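Local coordinates for protein putative metal-dependent hydrolase (Bacillus subtilis, PDB 6KNS) that binds two zinc ions in a metallo-beta-lactamase fold and probably acts as a hydrolase, perhaps in processing the 3' ends of tRNA, at residues A175-Q188 against A210-H224. Sequence-based numbering, arbitrary orientation.
Sequences ADLLISECNFYADQ and AGELLLTHLPHFGVH. With ZN (zinc ion), chain G.
Backbone hydrogen bonds join L178, S180 and C182 to E212, L214 and T216, pairing strands 177-181 and 212-216 as the parallel neighbours of a beta-alpha-beta unit whose crossover helix is 198-208, in one sheet of the metallo-beta-lactamase sandwich. L178 N gives a nearly straight bond to E212 O (3.0 Å), and L178 O accepts from L214 N. Toward the zinc end the bonds bend, C182 N meeting T216 O at only 134°.

Leucines and an isoleucine make up much of the packing on the two faces. L178 and L213 run alongside one another, L178 CD2 3.8 Å from L213 CD1, their apolar branches suiting the face under helix 198-208. I179 and L214 share the other face, and T216 CG2 reaches I179 CG2 at 3.5 Å. With T216 OG1 anti to the backbone N (chi1 -172°), CG2 falls between N and the carbonyl carbon and meets I179, while OG1 hydrogen-bonds to Y28.

Just past the strand end, H217 offers an imidazole nitrogen, NE2, to one zinc ion (2.1 Å), completing a site with D69, H70 and D161. Its CB packs on E181 CB, while the E181 carboxylate is held by H195 and M196.

Beyond the strands, the edge of Y185 meets the face of F221 in an offset edge-to-face pair (planes at 60°), and P219 CG packs on Y185 CE1. A phenol suits this place because its rigid ring carries a polar end: Y185 OH donates to a lone pair of F221 O, 2.7 Å away in the carbonyl plane.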
loop_
_atom_site.group_PDB
_atom_site.type_symbol
_atom_site.label_atom_id
_atom_site.label_comp_id
_atom_site.label_asym_id
_atom_site.label_seq_id
_atom_site.Cartn_x
_atom_site.Cartn_y
_atom_site.Cartn_z
ATOM N N ALA A 175 2.542 21.033 -23.790
ATOM C CA ALA A 175 2.182 19.651 -23.416
ATOM C C ALA A 175 0.774 19.343 -23.920
ATOM O O ALA A 175 -0.135 20.189 -23.834
ATOM C CB ALA A 175 2.251 19.462 -21.917
ATOM N N ASP A 176 0.577 18.131 -24.428
ATOM C CA ASP A 176 -0.788 17.694 -24.791
ATOM C C ASP A 176 -1.679 17.518 -23.557
ATOM O O ASP A 176 -2.858 17.856 -23.597
ATOM C CB ASP A 176 -0.744 16.410 -25.615
ATOM C CG ASP A 176 0.074 16.588 -26.880
ATOM O OD1 ASP A 176 -0.386 17.336 -27.772
ATOM O OD2 ASP A 176 1.193 16.038 -26.967
ATOM N N LEU A 177 -1.105 17.003 -22.478
ATOM C CA LEU A 177 -1.839 16.729 -21.229
ATOM C C LEU A 177 -0.960 17.210 -20.101
ATOM O O LEU A 177 0.212 16.852 -20.027
ATOM C CB LEU A 177 -2.144 15.230 -21.053
ATOM C CG LEU A 177 -2.765 14.768 -19.725
ATOM C CD1 LEU A 177 -4.135 15.337 -19.546
ATOM C CD2 LEU A 177 -2.832 13.255 -19.624
ATOM N N LEU A 178 -1.509 18.079 -19.271
ATOM C CA LEU A 178 -0.858 18.478 -18.048
ATOM C C LEU A 178 -1.598 17.793 -16.916
ATOM O O LEU A 178 -2.760 18.116 -16.670
ATOM C CB LEU A 178 -0.954 19.987 -17.841
ATOM C CG LEU A 178 -0.436 20.525 -16.504
ATOM C CD1 LEU A 178 1.040 20.174 -16.304
ATOM C CD2 LEU A 178 -0.632 22.039 -16.438
ATOM N N ILE A 179 -0.899 16.898 -16.231
ATOM C CA ILE A 179 -1.368 16.319 -14.997
ATOM C C ILE A 179 -0.794 17.128 -13.809
ATOM O O ILE A 179 0.390 17.069 -13.523
ATOM C CB ILE A 179 -0.983 14.857 -14.884
ATOM C CG1 ILE A 179 -1.418 14.095 -16.156
ATOM C CG2 ILE A 179 -1.623 14.289 -13.604
ATOM C CD1 ILE A 179 -0.966 12.596 -16.182
ATOM N N SER A 180 -1.670 17.881 -13.138
ATOM C CA SER A 180 -1.297 18.765 -12.074
ATOM C C SER A 180 -1.921 18.320 -10.793
ATOM O O SER A 180 -3.107 18.023 -10.734
ATOM C CB SER A 180 -1.776 20.190 -12.327
ATOM O OG SER A 180 -1.325 21.034 -11.284
ATOM N N GLU A 181 -1.098 18.299 -9.762
ATOM C CA GLU A 181 -1.573 18.150 -8.425
ATOM C C GLU A 181 -2.559 19.306 -8.175
ATOM O O GLU A 181 -2.456 20.386 -8.779
ATOM C CB GLU A 181 -0.391 18.117 -7.444
ATOM C CG GLU A 181 0.237 19.443 -7.048
ATOM C CD GLU A 181 0.138 19.652 -5.534
ATOM O OE1 GLU A 181 -0.916 20.159 -5.056
ATOM O OE2 GLU A 181 1.103 19.264 -4.831
ATOM N N CYS A 182 -3.542 19.046 -7.332
ATOM C CA CYS A 182 -4.516 20.037 -6.991
ATOM C C CYS A 182 -5.097 19.708 -5.637
ATOM O O CYS A 182 -6.263 19.411 -5.523
ATOM C CB CYS A 182 -5.586 20.030 -8.079
ATOM S SG CYS A 182 -6.777 21.351 -7.982
ATOM N N ASN A 183 -4.281 19.765 -4.605
ATOM C CA ASN A 183 -4.682 19.296 -3.291
ATOM C C ASN A 183 -5.578 20.299 -2.546
ATOM O O ASN A 183 -6.148 19.937 -1.539
ATOM C CB ASN A 183 -3.432 18.988 -2.446
ATOM C CG ASN A 183 -3.643 17.800 -1.489
ATOM O OD1 ASN A 183 -4.708 17.643 -0.877
ATOM N ND2 ASN A 183 -2.662 16.964 -1.390
ATOM N N PHE A 184 -5.674 21.547 -3.035
ATOM C CA PHE A 184 -6.433 22.622 -2.375
ATOM C C PHE A 184 -7.425 23.333 -3.291
ATOM O O PHE A 184 -7.219 23.364 -4.499
ATOM C CB PHE A 184 -5.462 23.658 -1.780
ATOM C CG PHE A 184 -4.736 23.162 -0.564
ATOM C CD1 PHE A 184 -5.192 23.450 0.687
ATOM C CD2 PHE A 184 -3.600 22.395 -0.684
ATOM C CE1 PHE A 184 -4.511 22.970 1.831
ATOM C CE2 PHE A 184 -2.927 21.902 0.433
ATOM C CZ PHE A 184 -3.370 22.198 1.683
ATOM N N TYR A 185 -8.494 23.898 -2.701
ATOM C CA TYR A 185 -9.547 24.616 -3.428
ATOM C C TYR A 185 -9.120 26.063 -3.655
ATOM O O TYR A 185 -8.157 26.536 -3.056
ATOM C CB TYR A 185 -10.892 24.542 -2.663
ATOM C CG TYR A 185 -11.459 23.121 -2.644
ATOM C CD1 TYR A 185 -11.102 22.201 -1.654
ATOM C CD2 TYR A 185 -12.279 22.668 -3.678
ATOM C CE1 TYR A 185 -11.610 20.888 -1.663
ATOM C CE2 TYR A 185 -12.785 21.370 -3.705
ATOM C CZ TYR A 185 -12.426 20.476 -2.703
ATOM O OH TYR A 185 -12.934 19.212 -2.725
ATOM N N ALA A 186 -9.861 26.765 -4.505
ATOM C CA ALA A 186 -9.492 28.097 -5.002
ATOM C C ALA A 186 -9.329 29.104 -3.896
ATOM O O ALA A 186 -8.507 30.002 -4.004
ATOM C CB ALA A 186 -10.547 28.612 -6.029
ATOM N N ASP A 187 -10.104 28.958 -2.823
ATOM C CA ASP A 187 -10.025 29.918 -1.705
ATOM C C ASP A 187 -8.860 29.669 -0.778
ATOM O O ASP A 187 -8.651 30.464 0.109
ATOM C CB ASP A 187 -11.319 29.924 -0.857
ATOM C CG ASP A 187 -11.587 28.585 -0.166
ATOM O OD1 ASP A 187 -11.869 27.594 -0.889
ATOM O OD2 ASP A 187 -11.526 28.523 1.100
ATOM N N GLN A 188 -8.133 28.565 -0.947
ATOM C CA GLN A 188 -7.148 28.131 0.025
ATOM C C GLN A 188 -5.737 28.306 -0.537
ATOM O O GLN A 188 -5.532 28.213 -1.761
ATOM C CB GLN A 188 -7.309 26.637 0.349
ATOM C CG GLN A 188 -8.606 26.175 1.017
ATOM C CD GLN A 188 -8.606 24.667 1.167
ATOM O OE1 GLN A 188 -8.673 23.928 0.169
ATOM N NE2 GLN A 188 -8.466 24.192 2.411
ATOM N N ALA A 210 -1.378 24.264 -22.544
ATOM C CA ALA A 210 -1.585 22.817 -22.458
ATOM C C ALA A 210 -2.827 22.413 -23.253
ATOM O O ALA A 210 -3.820 23.129 -23.262
ATOM C CB ALA A 210 -1.701 22.380 -21.003
ATOM N N GLY A 211 -2.759 21.271 -23.924
ATOM C CA GLY A 211 -3.891 20.745 -24.657
ATOM C C GLY A 211 -5.079 20.472 -23.753
ATOM O O GLY A 211 -6.222 20.695 -24.128
ATOM N N GLU A 212 -4.813 19.945 -22.567
ATOM C CA GLU A 212 -5.857 19.759 -21.591
ATOM C C GLU A 212 -5.255 19.566 -20.211
ATOM O O GLU A 212 -4.045 19.344 -20.098
ATOM C CB GLU A 212 -6.752 18.575 -21.962
ATOM C CG GLU A 212 -6.146 17.205 -21.735
ATOM C CD GLU A 212 -7.053 16.088 -22.208
ATOM O OE1 GLU A 212 -7.025 15.849 -23.422
ATOM O OE2 GLU A 212 -7.744 15.441 -21.378
ATOM N N LEU A 213 -6.105 19.644 -19.190
ATOM C CA LEU A 213 -5.673 19.624 -17.801
ATOM C C LEU A 213 -6.393 18.516 -17.027
ATOM O O LEU A 213 -7.615 18.378 -17.138
ATOM C CB LEU A 213 -5.905 20.997 -17.149
ATOM C CG LEU A 213 -5.588 21.180 -15.670
ATOM C CD1 LEU A 213 -4.109 20.837 -15.403
ATOM C CD2 LEU A 213 -5.940 22.595 -15.185
ATOM N N LEU A 214 -5.616 17.746 -16.264
ATOM C CA LEU A 214 -6.124 16.697 -15.370
ATOM C C LEU A 214 -5.698 16.979 -13.944
ATOM O O LEU A 214 -4.519 17.032 -13.650
ATOM C CB LEU A 214 -5.599 15.311 -15.771
ATOM C CG LEU A 214 -6.126 14.115 -14.963
ATOM C CD1 LEU A 214 -7.624 13.888 -15.224
ATOM C CD2 LEU A 214 -5.355 12.847 -15.276
ATOM N N LEU A 215 -6.674 17.166 -13.070
ATOM C CA LEU A 215 -6.434 17.519 -11.705
ATOM C C LEU A 215 -6.348 16.260 -10.860
ATOM O O LEU A 215 -7.217 15.404 -10.926
ATOM C CB LEU A 215 -7.573 18.428 -11.217
ATOM C CG LEU A 215 -7.794 19.712 -12.040
ATOM C CD1 LEU A 215 -9.027 20.495 -11.509
ATOM C CD2 LEU A 215 -6.548 20.615 -12.054
ATOM N N THR A 216 -5.322 16.161 -10.029
ATOM C CA THR A 216 -5.090 14.962 -9.246
ATOM C C THR A 216 -4.518 15.305 -7.840
ATOM O O THR A 216 -4.506 16.476 -7.407
ATOM C CB THR A 216 -4.190 14.007 -10.070
ATOM O OG1 THR A 216 -4.099 12.739 -9.410
ATOM C CG2 THR A 216 -2.767 14.592 -10.282
ATOM N N HIS A 217 -4.092 14.283 -7.111
ATOM C CA HIS A 217 -3.587 14.440 -5.743
ATOM C C HIS A 217 -4.654 15.102 -4.893
ATOM O O HIS A 217 -4.405 16.074 -4.193
ATOM C CB HIS A 217 -2.304 15.241 -5.731
ATOM C CG HIS A 217 -1.386 14.892 -4.615
ATOM N ND1 HIS A 217 -1.484 15.464 -3.364
ATOM C CD2 HIS A 217 -0.372 13.987 -4.549
ATOM C CE1 HIS A 217 -0.538 14.961 -2.587
ATOM N NE2 HIS A 217 0.147 14.058 -3.281
ATOM N N LEU A 218 -5.837 14.507 -4.948
ATOM C CA LEU A 218 -7.082 15.136 -4.532
ATOM C C LEU A 218 -7.245 15.168 -3.016
ATOM O O LEU A 218 -6.707 14.312 -2.313
ATOM C CB LEU A 218 -8.259 14.374 -5.142
ATOM C CG LEU A 218 -8.278 14.289 -6.654
ATOM C CD1 LEU A 218 -9.448 13.327 -7.126
ATOM C CD2 LEU A 218 -8.365 15.704 -7.246
ATOM N N PRO A 219 -8.004 16.158 -2.512
ATOM C CA PRO A 219 -8.242 16.286 -1.071
ATOM C C PRO A 219 -9.352 15.354 -0.579
ATOM O O PRO A 219 -10.066 14.786 -1.372
ATOM C CB PRO A 219 -8.688 17.738 -0.920
ATOM C CG PRO A 219 -9.328 18.081 -2.238
ATOM C CD PRO A 219 -8.540 17.297 -3.272
ATOM N N HIS A 220 -9.468 15.203 0.734
ATOM C CA HIS A 220 -10.452 14.331 1.351
ATOM C C HIS A 220 -11.611 15.140 1.963
ATOM O O HIS A 220 -12.199 14.721 2.952
ATOM C CB HIS A 220 -9.750 13.469 2.436
ATOM C CG HIS A 220 -8.666 12.600 1.871
ATOM N ND1 HIS A 220 -8.882 11.285 1.520
ATOM C CD2 HIS A 220 -7.391 12.876 1.517
ATOM C CE1 HIS A 220 -7.778 10.779 1.003
ATOM N NE2 HIS A 220 -6.850 11.717 1.002
ATOM N N PHE A 221 -11.922 16.299 1.397
ATOM C CA PHE A 221 -13.101 17.070 1.826
ATOM C C PHE A 221 -13.556 17.911 0.638
ATOM O O PHE A 221 -12.813 18.083 -0.326
ATOM C CB PHE A 221 -12.767 17.987 3.017
ATOM C CG PHE A 221 -11.804 19.066 2.677
ATOM C CD1 PHE A 221 -10.444 18.797 2.604
ATOM C CD2 PHE A 221 -12.252 20.351 2.370
ATOM C CE1 PHE A 221 -9.513 19.820 2.243
ATOM C CE2 PHE A 221 -11.353 21.362 2.018
ATOM C CZ PHE A 221 -9.983 21.099 1.947
ATOM N N GLY A 222 -14.756 18.434 0.710
ATOM C CA GLY A 222 -15.259 19.330 -0.343
ATOM C C GLY A 222 -15.899 18.615 -1.522
ATOM O O GLY A 222 -16.049 17.384 -1.527
ATOM N N VAL A 223 -16.305 19.413 -2.506
ATOM C CA VAL A 223 -16.929 18.923 -3.713
ATOM C C VAL A 223 -15.879 18.955 -4.797
ATOM O O VAL A 223 -15.557 20.028 -5.318
ATOM C CB VAL A 223 -18.089 19.807 -4.098
ATOM C CG1 VAL A 223 -18.808 19.247 -5.372
ATOM C CG2 VAL A 223 -19.009 19.924 -2.900
ATOM N N HIS A 224 -15.351 17.783 -5.131
ATOM C CA HIS A 224 -14.243 17.677 -6.077
ATOM C C HIS A 224 -14.545 18.340 -7.421
ATOM O O HIS A 224 -13.651 18.896 -8.030
ATOM C CB HIS A 224 -13.879 16.205 -6.340
ATOM C CG HIS A 224 -13.040 15.580 -5.268
ATOM N ND1 HIS A 224 -12.814 14.220 -5.197
ATOM C CD2 HIS A 224 -12.374 16.127 -4.223
ATOM C CE1 HIS A 224 -12.035 13.963 -4.161
ATOM N NE2 HIS A 224 -11.751 15.102 -3.555
HETATM ZN ZN ZN G . 2.045 13.555 -2.514
HETATM O O HOH W 1 -4.922 16.626 -25.185
#